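Local coordinates for protein alpha-L-rhamnosidase (Streptomyces avermitilis, PDB 3W5M) that releases terminal alpha-L-rhamnose from flavonoid glycosides such as naringin and rutin and from gum arabic, and binds L-rhamnose through a separate calcium-dependent module, at residues Pro133-Ser138 / Gly293-Val298. Numbering follows the deposited sequence.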
ATOM      1  N   PRO A 133      16.262  23.592  12.440  1.00 33.03           N
ATOM      2  CA  PRO A 133      17.399  24.455  12.764  1.00 31.78           C
ATOM      3  C   PRO A 133      18.598  23.935  11.972  1.00 31.47           C
ATOM      4  O   PRO A 133      18.849  22.744  12.001  1.00 31.44           O
ATOM      5  CB  PRO A 133      17.596  24.180  14.256  1.00 32.72           C
ATOM      6  CG  PRO A 133      16.202  23.938  14.758  1.00 35.76           C
ATOM      7  CD  PRO A 133      15.467  23.247  13.642  1.00 35.66           C
ATOM      8  N   SER A 134      19.283  24.801  11.225  1.00 29.74           N
ATOM      9  CA  SER A 134      20.311  24.351  10.287  1.00 32.11           C
ATOM     10  C   SER A 134      21.753  24.599  10.771  1.00 30.23           C
ATOM     11  O   SER A 134      21.997  25.333  11.722  1.00 28.52           O
ATOM     12  CB  SER A 134      20.132  25.043   8.942  1.00 30.52           C
ATOM     13  OG  SER A 134      20.794  26.287   8.933  1.00 35.10           O
ATOM     14  N   LEU A 135      22.697  24.002  10.068  1.00 27.56           N
ATOM     15  CA  LEU A 135      24.105  24.083  10.441  1.00 26.27           C
ATOM     16  C   LEU A 135      24.832  25.234   9.753  1.00 26.56           C
ATOM     17  O   LEU A 135      26.036  25.432   9.957  1.00 26.78           O
ATOM     18  CB  LEU A 135      24.779  22.751  10.116  1.00 23.89           C
ATOM     19  CG  LEU A 135      24.235  21.571  10.928  1.00 23.98           C
ATOM     20  CD1 LEU A 135      24.857  20.310  10.357  1.00 24.25           C
ATOM     21  CD2 LEU A 135      24.584  21.744  12.416  1.00 24.88           C
ATOM     22  N   GLU A 136      24.097  26.001   8.947  1.00 29.44           N
ATOM     23  CA  GLU A 136      24.641  27.132   8.192  1.00 30.17           C
ATOM     24  C   GLU A 136      25.198  28.190   9.136  1.00 30.33           C
ATOM     25  O   GLU A 136      24.598  28.514  10.160  1.00 33.36           O
ATOM     26  CB  GLU A 136      23.559  27.742   7.293  1.00 34.77           C
ATOM     27  CG  GLU A 136      22.926  26.707   6.380  1.00 41.05           C
ATOM     28  CD  GLU A 136      22.139  27.291   5.216  1.00 47.35           C
ATOM     29  OE1 GLU A 136      22.451  28.414   4.751  1.00 48.41           O
ATOM     30  OE2 GLU A 136      21.207  26.600   4.752  1.00 49.10           O
ATOM     31  N   GLY A 137      26.367  28.708   8.803  1.00 29.35           N
ATOM     32  CA  GLY A 137      27.049  29.633   9.700  1.00 26.49           C
ATOM     33  C   GLY A 137      27.994  28.935  10.666  1.00 25.70           C
ATOM     34  O   GLY A 137      28.789  29.601  11.308  1.00 25.71           O
ATOM     35  N   SER A 138      27.925  27.603  10.766  1.00 23.81           N
ATOM     36  CA  SER A 138      28.792  26.870  11.666  1.00 22.67           C
ATOM     37  C   SER A 138      30.004  26.298  10.927  1.00 22.47           C
ATOM     38  O   SER A 138      30.118  26.407   9.691  1.00 20.62           O
ATOM     39  CB  SER A 138      28.027  25.745  12.366  1.00 23.35           C
ATOM     40  OG  SER A 138      28.780  25.334  13.485  1.00 28.50           O
ATOM     41  N   GLY A 293      29.914  18.343   2.355  1.00 29.16           N
ATOM     42  CA  GLY A 293      28.887  19.072   1.605  1.00 28.49           C
ATOM     43  C   GLY A 293      27.835  19.759   2.465  1.00 30.90           C
ATOM     44  O   GLY A 293      28.064  20.035   3.652  1.00 28.90           O
ATOM     45  N   ARG A 294      26.666  19.995   1.876  1.00 29.29           N
ATOM     46  CA  ARG A 294      25.657  20.864   2.480  1.00 30.43           C
ATOM     47  C   ARG A 294      24.703  20.093   3.394  1.00 30.63           C
ATOM     48  O   ARG A 294      23.479  20.122   3.217  1.00 29.94           O
ATOM     49  CB  ARG A 294      24.905  21.640   1.390  1.00 32.74           C
ATOM     50  CG  ARG A 294      25.809  22.516   0.533  1.00 36.26           C
ATOM     51  CD  ARG A 294      25.018  23.368  -0.466  1.00 39.82           C
ATOM     52  NE  ARG A 294      24.120  24.322   0.198  1.00 42.30           N
ATOM     53  CZ  ARG A 294      24.410  25.597   0.476  1.00 44.74           C
ATOM     54  NH1 ARG A 294      25.586  26.123   0.154  1.00 48.49           N
ATOM     55  NH2 ARG A 294      23.517  26.362   1.086  1.00 47.56           N
ATOM     56  N   VAL A 295      25.277  19.443   4.403  1.00 28.88           N
ATOM     57  CA  VAL A 295      24.557  18.579   5.321  1.00 29.55           C
ATOM     58  C   VAL A 295      23.493  19.355   6.108  1.00 26.32           C
ATOM     59  O   VAL A 295      23.770  20.428   6.623  1.00 25.26           O
ATOM     60  CB  VAL A 295      25.571  17.881   6.265  1.00 32.70           C
ATOM     61  CG1 VAL A 295      24.927  17.445   7.550  1.00 36.74           C
ATOM     62  CG2 VAL A 295      26.200  16.687   5.569  1.00 35.65           C
ATOM     63  N   ALA A 296      22.271  18.821   6.174  1.00 26.24           N
ATOM     64  CA  ALA A 296      21.182  19.460   6.937  1.00 25.65           C
ATOM     65  C   ALA A 296      20.352  18.461   7.729  1.00 25.65           C
ATOM     66  O   ALA A 296      20.068  17.365   7.245  1.00 27.45           O
ATOM     67  CB  ALA A 296      20.262  20.276   6.025  1.00 26.31           C
ATOM     68  N   PRO A 297      19.932  18.841   8.947  1.00 26.16           N
ATOM     69  CA  PRO A 297      18.998  18.001   9.698  1.00 25.18           C
ATOM     70  C   PRO A 297      17.669  17.965   8.944  1.00 24.19           C
ATOM     71  O   PRO A 297      17.348  18.909   8.219  1.00 26.57           O
ATOM     72  CB  PRO A 297      18.802  18.757  11.028  1.00 26.41           C
ATOM     73  CG  PRO A 297      19.779  19.877  11.034  1.00 26.13           C
ATOM     74  CD  PRO A 297      20.269  20.099   9.634  1.00 25.96           C
ATOM     75  N   VAL A 298      16.933  16.875   9.093  1.00 26.91           N
ATOM     76  CA  VAL A 298      15.634  16.690   8.441  1.00 28.30           C
ATOM     77  C   VAL A 298      14.509  17.067   9.418  1.00 29.72           C
ATOM     78  O   VAL A 298      14.513  16.628  10.547  1.00 30.95           O
ATOM     79  CB  VAL A 298      15.467  15.235   7.978  1.00 28.61           C
ATOM     80  CG1 VAL A 298      14.058  14.998   7.420  1.00 28.43           C
ATOM     81  CG2 VAL A 298      16.523  14.897   6.931  1.00 32.26           C
TER
HETATM   82  O   HOH W   1      22.261  22.691   7.626  1.00 24.78           O
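Leu135 and Pro297 meet where the entering and leaving chains of the CBM67 beta-sandwich run side by side in nearly opposite directions, with no direct hydrogen bond between them. The buried side, formed by Leu135, Val295 and Pro297, is mostly apolar, and it is closest where the Pro297 ring meets the Pro133 carbonyl. Leu135, its CG anti to the carbonyl carbon (chi1 -64°), lies alongside Val295, CD1 standing 4.0 Å from Val295 CG1, while Leu135 CG rests 4.4 Å from Pro297 CD. Ile237 and Ala175, on strands of the sandwich, also pack against Leu135, and Val295 reaches on to Trp203, a rhamnose-binding residue of the module. One water bridges the backbones, accepting from Leu135 N at 2.8 Å and donating to Val295 O at 2.9 Å; that carbonyl also takes a bond from Trp287 NE1. Leu135 to Ser138 form a type II turn, Gly137 adopting the positive phi at its third position. The solvent side is looser: Glu136 OE1 stays 4.3 Å from Arg294 NH2, opposite charges too far apart for a salt bridge, although both side chains touch Trp287. Back on the close-packed side, the buried Pro133 carbonyl has no hydrogen-bonding partner; Pro297 CG sits 3.2 Å from Pro133 O.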